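Local coordinates for 4-amino-4-deoxy-L-arabinose transferase or related glycosyltransferases of PMT family (Cupriavidus metallidurans, PDB 5EZM), which probably transfers 4-amino-4-deoxy-L-arabinose from a polyprenyl-phosphate carrier to lipid A, as a zinc-containing integral membrane glycosyltransferase of the GT-C fold, at residues A186-W191 / R233-L238; S169-F174 / V193-A198; M481-V486 / L497-M502; R79-K84 / Q487-T492. All blocks are in the same frame, centred on the assembly; numbering follows the deposited sequence.

Contact 1 of 4, residues A186-W191 / R233-L238; sequences AARRGW and RLHLAL. With MPG ([(Z)-octadec-9-enyl] (2R)-2,3-bis(oxidanyl)propanoate), chain S; PO4 (phosphate ion), chain B.
Arg188 and Arg189 meet Arg233, His235 and Leu238 in a surface contact of the GT-C fold, near the ends of two helices predicted to span the membrane, where the beginning of helix 185-206 touches the lead-in to helix 236-257. His235, at the N-cap position of the latter helix, shares the contact about equally with Arg188 and Arg189. Its imidazole lies against the aliphatic root of Arg189 in a CH-pi interaction, with Arg189 CB 3.9 Å from the ring centroid and 29° off its normal. Within the ring His235 NE2 is the nearest atom, 3.5 Å from Arg189 CB. The extended first torsion of Arg189 (chi1 -179°, CG opposite the backbone N) sets its CB and CG over the imidazole face, the two side chains crossing at a slant, while the guanidinium leads away. Further along this chain, Arg189 CD packs on Leu238 CD2 at 4.0 Å. Arg188 reaches instead toward Arg233, its NH1 3.6 Å from Arg233 CG. With Arg188 NH1 4.6 Å from Arg233 NE, the two like charges may repel mildly; a long, weak ion pair with Asp227 could offset this for Arg233. On helix 185-206 Trp191 offers one ring face to the lipid-like MPG chain. Beyond His235, the helix start holds a phosphate, probably from the crystallisation liquor: Ala237 N donates to its O3 over 2.8 Å with a nearly straight bond of 167°.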
# COMPACT_ATOMS: atom_id res chain seq x y z
N ALA A 186 -11.08 30.68 -13.93
CA ALA A 186 -10.33 30.63 -12.68
C ALA A 186 -10.43 29.25 -12.04
O ALA A 186 -9.45 28.73 -11.50
CB ALA A 186 -10.84 31.71 -11.72
N ALA A 187 -11.62 28.64 -12.09
CA ALA A 187 -11.78 27.30 -11.53
C ALA A 187 -11.05 26.27 -12.38
O ALA A 187 -10.43 25.34 -11.84
CB ALA A 187 -13.26 26.96 -11.41
N ARG A 188 -11.12 26.40 -13.71
CA ARG A 188 -10.41 25.47 -14.58
C ARG A 188 -8.90 25.54 -14.36
O ARG A 188 -8.23 24.51 -14.28
CB ARG A 188 -10.75 25.76 -16.04
CG ARG A 188 -10.05 24.85 -17.04
CD ARG A 188 -10.45 25.19 -18.48
NE ARG A 188 -11.90 25.23 -18.65
CZ ARG A 188 -12.64 24.20 -19.06
NH1 ARG A 188 -12.07 23.04 -19.34
NH2 ARG A 188 -13.95 24.33 -19.18
N ARG A 189 -8.36 26.76 -14.24
CA ARG A 189 -6.94 26.91 -13.97
C ARG A 189 -6.58 26.38 -12.59
O ARG A 189 -5.52 25.77 -12.41
CB ARG A 189 -6.53 28.38 -14.10
CG ARG A 189 -5.05 28.63 -13.85
CD ARG A 189 -4.72 30.11 -13.84
NE ARG A 189 -5.40 30.83 -12.76
CZ ARG A 189 -6.46 31.60 -12.92
NH1 ARG A 189 -6.98 31.77 -14.13
NH2 ARG A 189 -7.01 32.20 -11.88
N GLY A 190 -7.45 26.61 -11.60
CA GLY A 190 -7.18 26.09 -10.27
C GLY A 190 -7.13 24.58 -10.23
O GLY A 190 -6.22 23.98 -9.66
N TRP A 191 -8.11 23.93 -10.87
CA TRP A 191 -8.12 22.47 -10.89
C TRP A 191 -7.00 21.92 -11.76
O TRP A 191 -6.53 20.80 -11.53
CB TRP A 191 -9.47 21.95 -11.36
CG TRP A 191 -10.58 22.19 -10.39
CD1 TRP A 191 -11.68 22.97 -10.58
CD2 TRP A 191 -10.70 21.63 -9.08
NE1 TRP A 191 -12.47 22.94 -9.46
CE2 TRP A 191 -11.90 22.13 -8.52
CE3 TRP A 191 -9.91 20.77 -8.32
CZ2 TRP A 191 -12.32 21.78 -7.24
CZ3 TRP A 191 -10.33 20.42 -7.05
CH2 TRP A 191 -11.53 20.93 -6.52
N ARG A 233 -6.82 23.08 -22.78
CA ARG A 233 -7.40 23.23 -21.45
C ARG A 233 -6.47 22.80 -20.34
O ARG A 233 -6.76 23.07 -19.17
CB ARG A 233 -8.70 22.43 -21.34
CG ARG A 233 -9.87 22.98 -22.13
CD ARG A 233 -10.06 22.24 -23.45
NE ARG A 233 -11.47 22.09 -23.78
CZ ARG A 233 -11.93 21.76 -24.99
NH1 ARG A 233 -11.08 21.55 -25.99
NH2 ARG A 233 -13.23 21.65 -25.20
N LEU A 234 -5.36 22.13 -20.65
CA LEU A 234 -4.51 21.55 -19.62
C LEU A 234 -3.70 22.58 -18.84
O LEU A 234 -3.14 22.23 -17.80
CB LEU A 234 -3.56 20.53 -20.23
CG LEU A 234 -4.19 19.45 -21.11
CD1 LEU A 234 -3.13 18.50 -21.63
CD2 LEU A 234 -5.26 18.69 -20.34
N HIS A 235 -3.62 23.82 -19.32
CA HIS A 235 -2.68 24.81 -18.79
C HIS A 235 -1.27 24.22 -18.78
O HIS A 235 -0.63 24.07 -17.74
CB HIS A 235 -3.10 25.30 -17.40
CG HIS A 235 -4.22 26.29 -17.43
ND1 HIS A 235 -5.55 25.91 -17.49
CD2 HIS A 235 -4.22 27.64 -17.41
CE1 HIS A 235 -6.31 26.99 -17.51
NE2 HIS A 235 -5.53 28.06 -17.46
N LEU A 236 -0.80 23.90 -19.99
CA LEU A 236 0.43 23.12 -20.16
C LEU A 236 1.63 23.83 -19.54
O LEU A 236 2.36 23.25 -18.74
CB LEU A 236 0.65 22.85 -21.65
CG LEU A 236 1.54 21.68 -22.08
CD1 LEU A 236 3.02 22.04 -22.03
CD2 LEU A 236 1.25 20.45 -21.24
N ALA A 237 1.85 25.10 -19.91
CA ALA A 237 3.04 25.81 -19.45
C ALA A 237 3.03 25.98 -17.93
O ALA A 237 3.98 25.59 -17.24
CB ALA A 237 3.14 27.16 -20.15
N LEU A 238 1.96 26.57 -17.40
CA LEU A 238 1.89 26.82 -15.96
C LEU A 238 1.94 25.52 -15.17
O LEU A 238 2.59 25.45 -14.12
CB LEU A 238 0.61 27.59 -15.64
CG LEU A 238 0.41 27.99 -14.17
CD1 LEU A 238 1.54 28.89 -13.71
CD2 LEU A 238 -0.94 28.67 -13.98
C2 MPG S . -2.47 16.62 -2.94
C3 MPG S . -1.64 17.05 -4.15
C4 MPG S . -1.86 18.50 -4.57
C5 MPG S . -2.92 19.22 -3.72
C6 MPG S . -3.47 20.48 -4.41
C7 MPG S . -4.91 20.81 -3.99
C8 MPG S . -5.35 22.19 -4.52
C9 MPG S . -6.89 22.36 -4.61
C10 MPG S . -7.27 23.59 -5.49
C11 MPG S . -8.77 23.94 -5.43
C12 MPG S . -9.18 24.94 -6.57
C13 MPG S . -10.69 25.26 -6.55
C14 MPG S . -11.14 26.05 -7.82
C1 MPG S . -2.05 15.26 -2.39
P PO4 B . -0.61 26.84 -22.73
O1 PO4 B . -1.97 26.21 -22.57
O2 PO4 B . 0.17 26.11 -23.80
O3 PO4 B . 0.13 26.77 -21.42
O4 PO4 B . -0.78 28.29 -23.14

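Contact 2 of 4, residues S169-F174 / V193-A198; sequences SCVLAF and VACWAA. With DSL (mono-trans, octa-cis decaprenyl-phosphate), chain C.
Phe174, Val171 and Cys170 pack against Ala194, Cys195 and Ala198 where helices 160-178 and 185-206 run antiparallel, their axes 8.1 Å apart at closest and 163° between directions. The tight part illustrates how small residues let helices draw together: at Val171 and Cys195 the CA atoms are only 4.8 Å apart. Here Val171 CG2, the branch beside its own backbone N, presses on Ala198 CB at 3.6 Å, and the same methyl of Ala198 touches Cys170 CB. One turn further, Phe174 lays its CD2 side along Ala194, 3.5 Å from Ala194 CB. The carbonyl O of Ala194 comes to the edge of the phenyl ring, near its plane, whereas Cys170 CA of the same helix as the ring stands over the centre of one ring face.

On the looser flank the polyprenyl chain, not the partner helix, meets much of the surface. Cys195 SG, turned opposite its backbone N (chi1 176°), touches both Val171 CG1 and C25 of the decaprenyl chain, each at 3.8 Å. Trp196 extends this lining, with its CH2 3.5 Å from DSL C33 and DSL C28 over one ring face. MPG molecules touch Phe174 and Ala194.

Around the pair, Cys170 packs on Leu120 and Val124 of helix 112-133, Leu172 faces helices 323-339 and 352-365, and Trp196 and Ala197 lean on helix 236-257, so that the two helices sit inside the transmembrane bundle beside the polyprenyl pocket.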
# COMPACT_ATOMS: atom_id res chain seq x y z
N SER A 169 -5.20 9.45 -7.75
CA SER A 169 -6.63 9.71 -7.71
C SER A 169 -6.91 11.21 -7.64
O SER A 169 -7.93 11.67 -8.16
CB SER A 169 -7.27 8.99 -6.52
OG SER A 169 -6.99 9.67 -5.31
N CYS A 170 -6.01 11.97 -7.01
CA CYS A 170 -6.12 13.42 -7.10
C CYS A 170 -5.83 13.92 -8.51
O CYS A 170 -6.44 14.90 -8.96
CB CYS A 170 -5.18 14.09 -6.09
SG CYS A 170 -5.79 14.07 -4.40
N VAL A 171 -4.91 13.28 -9.23
CA VAL A 171 -4.66 13.65 -10.62
C VAL A 171 -5.94 13.50 -11.44
O VAL A 171 -6.39 14.43 -12.12
CB VAL A 171 -3.52 12.81 -11.22
CG1 VAL A 171 -3.27 13.22 -12.66
CG2 VAL A 171 -2.25 12.96 -10.39
N LEU A 172 -6.56 12.31 -11.37
CA LEU A 172 -7.77 12.05 -12.14
C LEU A 172 -8.90 12.97 -11.71
O LEU A 172 -9.54 13.63 -12.55
CB LEU A 172 -8.18 10.59 -11.98
CG LEU A 172 -9.52 10.22 -12.63
CD1 LEU A 172 -9.43 10.36 -14.13
CD2 LEU A 172 -9.95 8.82 -12.23
N ALA A 173 -9.17 13.04 -10.41
CA ALA A 173 -10.30 13.83 -9.92
C ALA A 173 -10.14 15.30 -10.26
O ALA A 173 -11.09 15.96 -10.68
CB ALA A 173 -10.47 13.64 -8.42
N PHE A 174 -8.93 15.84 -10.08
CA PHE A 174 -8.71 17.25 -10.40
C PHE A 174 -8.84 17.50 -11.90
O PHE A 174 -9.37 18.53 -12.32
CB PHE A 174 -7.34 17.71 -9.89
CG PHE A 174 -7.21 17.68 -8.39
CD1 PHE A 174 -8.33 17.64 -7.58
CD2 PHE A 174 -5.96 17.70 -7.79
CE1 PHE A 174 -8.21 17.61 -6.21
CE2 PHE A 174 -5.83 17.67 -6.42
CZ PHE A 174 -6.96 17.62 -5.62
N VAL A 193 -3.85 23.41 -12.24
CA VAL A 193 -2.63 23.48 -11.44
C VAL A 193 -2.69 22.48 -10.29
O VAL A 193 -1.67 21.92 -9.88
CB VAL A 193 -2.38 24.92 -10.94
CG1 VAL A 193 -3.46 25.36 -9.98
CG2 VAL A 193 -1.01 25.02 -10.28
N ALA A 194 -3.89 22.22 -9.76
CA ALA A 194 -4.04 21.17 -8.76
C ALA A 194 -3.69 19.81 -9.34
O ALA A 194 -3.06 18.98 -8.68
CB ALA A 194 -5.46 21.18 -8.20
N CYS A 195 -4.08 19.58 -10.59
CA CYS A 195 -3.78 18.31 -11.25
C CYS A 195 -2.28 18.14 -11.46
O CYS A 195 -1.70 17.12 -11.06
CB CYS A 195 -4.52 18.24 -12.59
SG CYS A 195 -4.17 16.79 -13.58
N TRP A 196 -1.63 19.15 -12.06
CA TRP A 196 -0.19 19.07 -12.27
C TRP A 196 0.56 18.95 -10.96
O TRP A 196 1.55 18.20 -10.86
CB TRP A 196 0.29 20.30 -13.04
CG TRP A 196 -0.07 20.27 -14.49
CD1 TRP A 196 -1.19 20.78 -15.07
CD2 TRP A 196 0.70 19.69 -15.55
NE1 TRP A 196 -1.17 20.56 -16.42
CE2 TRP A 196 -0.02 19.89 -16.74
CE3 TRP A 196 1.93 19.02 -15.60
CZ2 TRP A 196 0.44 19.45 -17.98
CZ3 TRP A 196 2.39 18.58 -16.83
CH2 TRP A 196 1.65 18.80 -18.00
N ALA A 197 0.12 19.67 -9.93
CA ALA A 197 0.73 19.54 -8.61
C ALA A 197 0.61 18.11 -8.09
O ALA A 197 1.59 17.55 -7.57
CB ALA A 197 0.08 20.52 -7.64
N ALA A 198 -0.57 17.51 -8.23
CA ALA A 198 -0.74 16.12 -7.81
C ALA A 198 0.20 15.20 -8.57
O ALA A 198 0.78 14.27 -7.99
CB ALA A 198 -2.20 15.69 -8.01
C21 DSL C . -6.06 11.28 -17.51
C22 DSL C . -5.46 12.46 -16.77
C23 DSL C . -5.82 12.70 -15.31
C24 DSL C . -4.62 13.29 -17.41
C25 DSL C . -3.99 14.49 -16.66
C26 DSL C . -2.48 14.54 -17.00
C27 DSL C . -2.12 15.94 -17.62
C28 DSL C . -2.99 17.18 -17.28
C29 DSL C . -1.06 16.06 -18.44
C30 DSL C . -0.19 14.82 -18.77
C31 DSL C . 0.48 15.00 -20.18
C32 DSL C . 2.02 14.77 -20.07
C33 DSL C . 2.94 15.89 -19.56
C34 DSL C . 2.56 13.58 -20.44

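Contact 3 of 4, residues M481-V486 / L497-M502; sequences MPLYGV and LRHPLM
Leu483 and Tyr484 join Met502 in a parallel strand pairing, the adjacent strands of a beta-alpha-beta unit whose connection carries helix 493-497. Met502 N donates to Leu483 O and Met502 O accepts from Gly485 N, both at 2.9 Å. Beside these bonds, Tyr484 and Met502 lie side by side and point the same way; Met502 SD comes 3.6 Å from Tyr484 CE1, an oblique Met-aromatic contact. Leu483 CD2 touches both Leu501 CD2 and Leu497 CD1, 3.6 Å from each, and the Leu483 side chain crosses that of Leu497 at about a right angle.

Outside this core, His499 ties the loop to the strand's approach. Its NE2 meets Met481 O in the ring plane at 2.7 Å, a weak, bent bond of 122°, while ND1 donates to Pro500 O and Leu483 CB rests against His499 CE1. With His499 replaced by an alanine, the carbonyls of Met481 and Pro500 would probably lose these donors and a gap would open beside Leu483.

Strand 502-504 edges the five-stranded mixed sheet, strand 483-486 also bonds to strand 539-542, and Tyr484 meets Phe528 of helix 525-534 edge-to-face.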
# COMPACT_ATOMS: atom_id res chain seq x y z
N MET A 481 26.04 -1.02 20.18
CA MET A 481 26.39 -2.38 19.81
C MET A 481 25.98 -2.65 18.36
O MET A 481 24.90 -2.23 17.93
CB MET A 481 25.69 -3.39 20.72
CG MET A 481 26.51 -3.86 21.88
SD MET A 481 25.62 -5.14 22.78
CE MET A 481 25.33 -6.31 21.47
N PRO A 482 26.81 -3.35 17.60
CA PRO A 482 26.38 -3.79 16.27
C PRO A 482 25.35 -4.90 16.36
O PRO A 482 25.36 -5.72 17.28
CB PRO A 482 27.67 -4.30 15.62
CG PRO A 482 28.78 -3.78 16.47
CD PRO A 482 28.22 -3.66 17.84
N LEU A 483 24.44 -4.91 15.39
CA LEU A 483 23.49 -6.01 15.21
C LEU A 483 23.67 -6.48 13.77
O LEU A 483 23.03 -5.97 12.84
CB LEU A 483 22.06 -5.58 15.50
CG LEU A 483 20.99 -6.65 15.26
CD1 LEU A 483 21.20 -7.85 16.18
CD2 LEU A 483 19.59 -6.07 15.43
N TYR A 484 24.57 -7.45 13.58
CA TYR A 484 24.90 -7.91 12.24
C TYR A 484 23.74 -8.67 11.62
O TYR A 484 23.09 -9.49 12.27
CB TYR A 484 26.13 -8.82 12.28
CG TYR A 484 27.39 -8.14 12.78
CD1 TYR A 484 28.09 -7.26 11.98
CD2 TYR A 484 27.87 -8.41 14.06
CE1 TYR A 484 29.24 -6.65 12.43
CE2 TYR A 484 29.02 -7.80 14.52
CZ TYR A 484 29.70 -6.92 13.70
OH TYR A 484 30.85 -6.32 14.16
N GLY A 485 23.48 -8.39 10.35
CA GLY A 485 22.54 -9.18 9.58
C GLY A 485 23.29 -10.14 8.69
O GLY A 485 23.74 -9.77 7.60
N VAL A 486 23.45 -11.38 9.15
CA VAL A 486 24.28 -12.35 8.45
C VAL A 486 23.52 -12.92 7.26
O VAL A 486 22.78 -13.91 7.40
CB VAL A 486 24.73 -13.47 9.41
CG1 VAL A 486 25.80 -14.33 8.75
CG2 VAL A 486 25.25 -12.87 10.71
N LEU A 497 13.33 -3.04 17.37
CA LEU A 497 14.46 -2.82 18.27
C LEU A 497 14.90 -1.36 18.32
O LEU A 497 15.70 -1.01 19.20
CB LEU A 497 15.64 -3.70 17.86
CG LEU A 497 15.47 -5.19 18.12
CD1 LEU A 497 16.61 -5.97 17.51
CD2 LEU A 497 15.36 -5.45 19.61
N ARG A 498 14.39 -0.52 17.42
CA ARG A 498 14.89 0.85 17.25
C ARG A 498 16.41 0.83 17.06
O ARG A 498 17.15 1.59 17.68
CB ARG A 498 14.49 1.74 18.42
CG ARG A 498 13.07 1.56 18.94
CD ARG A 498 12.05 2.11 17.97
NE ARG A 498 10.74 2.32 18.59
CZ ARG A 498 9.70 1.51 18.45
NH1 ARG A 498 9.80 0.41 17.71
NH2 ARG A 498 8.54 1.79 19.05
N HIS A 499 16.86 -0.08 16.19
CA HIS A 499 18.29 -0.35 16.04
C HIS A 499 18.59 -0.90 14.64
O HIS A 499 18.03 -1.94 14.26
CB HIS A 499 18.74 -1.33 17.11
CG HIS A 499 20.23 -1.46 17.24
ND1 HIS A 499 21.01 -2.05 16.27
CD2 HIS A 499 21.08 -1.08 18.23
CE1 HIS A 499 22.27 -2.02 16.65
NE2 HIS A 499 22.34 -1.44 17.84
N PRO A 500 19.45 -0.25 13.87
CA PRO A 500 19.69 -0.69 12.50
C PRO A 500 20.56 -1.93 12.44
O PRO A 500 21.35 -2.22 13.34
CB PRO A 500 20.42 0.51 11.86
CG PRO A 500 20.27 1.64 12.83
CD PRO A 500 20.16 1.00 14.18
N LEU A 501 20.41 -2.66 11.34
CA LEU A 501 21.26 -3.81 11.06
C LEU A 501 22.56 -3.37 10.41
O LEU A 501 22.58 -2.45 9.58
CB LEU A 501 20.54 -4.80 10.14
CG LEU A 501 19.37 -5.61 10.67
CD1 LEU A 501 18.79 -6.46 9.54
CD2 LEU A 501 19.81 -6.49 11.82
N MET A 502 23.65 -4.04 10.77
CA MET A 502 24.90 -3.92 10.03
C MET A 502 24.98 -5.10 9.07
O MET A 502 25.24 -6.23 9.48
CB MET A 502 26.11 -3.88 10.95
CG MET A 502 27.43 -3.84 10.19
SD MET A 502 28.81 -3.32 11.22
CE MET A 502 28.24 -1.70 11.72

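Contact 4 of 4, residues R79-K84 / Q487-T492; sequences RYNALK and QMLDHT
Tyr80 and His491 meet at their edges, without overlap, their rings turned only 15° from parallel although the two side chains cross at about a right angle. Tyr80 OH and His491 ND1 can share a hydrogen bond of 2.6 Å, each lying near the plane of the other's ring. The tyrosine reaches across because its CG stands opposite the backbone N (chi1 -172°). Asn81 folds back over Tyr80, its ND2 3.2 Å above the ring plane, while its OD1 accepts from Leu501 N.

One water joins these groups: it accepts from Asn81 ND2 at 3.0 Å, donates to Asp490 O at 2.9 Å, and lies 2.8 Å from Tyr80 OH in a weaker link. The apolar part is slight, with Leu489 CD2 4.2 Å from Tyr80 CE2. A phenylalanine in place of Tyr80 is likely to leave His491 ND1 without this partner and its imidazole less firmly fixed in rotation.

Asp490 accepts from Thr492 N in a capping bond and forms a salt bridge with Arg565. The contact joins the early hairpin to the C-terminal domain near the zinc site, the side chain of Tyr80 about 8 Å from that of Glu87 and that of Leu489 about 10 Å from the zinc ion. The hairpin, with its type I' turn, packs on helix 58-72 through Tyr80; Leu83 from it and Leu489 from the facing loop both touch Met503 of strand 502-504.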
# COMPACT_ATOMS: atom_id res chain seq x y z
N ARG A 79 17.85 6.51 3.70
CA ARG A 79 18.69 5.44 4.20
C ARG A 79 17.84 4.32 4.78
O ARG A 79 16.80 4.57 5.40
CB ARG A 79 19.68 5.95 5.25
CG ARG A 79 20.79 6.80 4.66
CD ARG A 79 21.90 7.07 5.66
NE ARG A 79 22.94 7.92 5.08
CZ ARG A 79 24.02 7.45 4.48
NH1 ARG A 79 24.22 6.14 4.38
NH2 ARG A 79 24.91 8.29 3.97
N TYR A 80 18.29 3.08 4.57
CA TYR A 80 17.64 1.89 5.10
C TYR A 80 18.71 1.08 5.82
O TYR A 80 19.64 0.57 5.18
CB TYR A 80 16.98 1.08 3.98
CG TYR A 80 16.11 -0.07 4.45
CD1 TYR A 80 15.44 -0.02 5.66
CD2 TYR A 80 15.96 -1.21 3.67
CE1 TYR A 80 14.64 -1.07 6.09
CE2 TYR A 80 15.17 -2.27 4.09
CZ TYR A 80 14.51 -2.20 5.30
OH TYR A 80 13.72 -3.25 5.73
N ASN A 81 18.58 0.98 7.14
CA ASN A 81 19.60 0.37 7.99
C ASN A 81 20.95 1.05 7.79
O ASN A 81 21.98 0.41 7.55
CB ASN A 81 19.68 -1.14 7.75
CG ASN A 81 18.39 -1.85 8.11
OD1 ASN A 81 18.15 -2.18 9.27
ND2 ASN A 81 17.53 -2.07 7.11
N ALA A 82 20.93 2.38 7.87
CA ALA A 82 22.11 3.23 7.82
C ALA A 82 22.73 3.25 6.43
O ALA A 82 23.74 3.93 6.20
CB ALA A 82 23.15 2.80 8.86
N LEU A 83 22.14 2.53 5.48
CA LEU A 83 22.68 2.43 4.13
C LEU A 83 21.79 3.16 3.13
O LEU A 83 20.56 3.16 3.26
CB LEU A 83 22.83 0.97 3.70
CG LEU A 83 23.75 0.11 4.57
CD1 LEU A 83 23.69 -1.32 4.08
CD2 LEU A 83 25.17 0.65 4.52
N LYS A 84 22.43 3.78 2.14
CA LYS A 84 21.70 4.52 1.12
C LYS A 84 20.69 3.62 0.42
O LYS A 84 21.02 2.51 -0.00
CB LYS A 84 22.67 5.11 0.09
CG LYS A 84 23.59 6.18 0.64
CD LYS A 84 24.48 6.74 -0.45
CE LYS A 84 25.33 7.89 0.07
NZ LYS A 84 26.06 8.58 -1.04
N GLN A 487 23.69 -12.30 6.10
CA GLN A 487 22.99 -12.69 4.87
C GLN A 487 21.48 -12.78 5.10
O GLN A 487 20.81 -13.70 4.64
CB GLN A 487 23.54 -14.01 4.33
CG GLN A 487 24.94 -13.89 3.76
CD GLN A 487 25.43 -15.16 3.11
OE1 GLN A 487 25.00 -16.26 3.47
NE2 GLN A 487 26.32 -15.02 2.14
N MET A 488 20.95 -11.80 5.83
CA MET A 488 19.52 -11.74 6.13
C MET A 488 19.12 -10.29 6.30
O MET A 488 19.63 -9.61 7.21
CB MET A 488 19.18 -12.55 7.38
CG MET A 488 17.83 -12.20 7.99
SD MET A 488 17.23 -13.41 9.18
CE MET A 488 16.56 -14.67 8.10
N LEU A 489 18.23 -9.81 5.44
CA LEU A 489 17.71 -8.45 5.54
C LEU A 489 16.38 -8.55 6.28
O LEU A 489 15.31 -8.67 5.68
CB LEU A 489 17.55 -7.82 4.16
CG LEU A 489 17.01 -6.38 4.15
CD1 LEU A 489 17.78 -5.51 5.13
CD2 LEU A 489 17.07 -5.80 2.74
N ASP A 490 16.46 -8.51 7.61
CA ASP A 490 15.25 -8.53 8.43
C ASP A 490 14.55 -7.18 8.30
O ASP A 490 15.14 -6.14 8.61
CB ASP A 490 15.59 -8.83 9.88
CG ASP A 490 14.42 -9.39 10.65
OD1 ASP A 490 14.63 -10.32 11.46
OD2 ASP A 490 13.28 -8.92 10.44
N HIS A 491 13.30 -7.19 7.85
CA HIS A 491 12.60 -5.95 7.56
C HIS A 491 11.78 -5.42 8.72
O HIS A 491 11.38 -4.25 8.69
CB HIS A 491 11.69 -6.13 6.35
CG HIS A 491 12.42 -6.34 5.06
ND1 HIS A 491 13.03 -5.30 4.37
CD2 HIS A 491 12.64 -7.45 4.33
CE1 HIS A 491 13.58 -5.78 3.27
NE2 HIS A 491 13.36 -7.08 3.22
N THR A 492 11.51 -6.23 9.74
CA THR A 492 10.65 -5.81 10.84
C THR A 492 11.35 -5.75 12.18
O THR A 492 11.04 -4.87 12.99
CB THR A 492 9.44 -6.75 10.94
OG1 THR A 492 9.90 -8.10 11.11
CG2 THR A 492 8.59 -6.66 9.68
O HOH W 1 15.05 -3.29 8.23

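Overall arrangement
From the N terminus, hairpin 79-84 opens contact 4, whose long loop closes only at 487-492 and brings the C-terminal domain back to the early part of the chain. Nested inside it are contacts 1 and 2, which cross: 169-174 and 186-191 open in turn, 193-198 closes contact 2, and 233-238 closes contact 1. Both use helix 185-206, and Trp196 NE1 probably bonds Leu234 O, tying them together in the membrane bundle. Contact 3 opens at 481-486 and closes at 497-502, crossing contact 4. Those two centres lie about 9 Å apart, whereas the centres of contacts 2 and 3 stand about 41 Å apart, on opposite sides of the chain's centre.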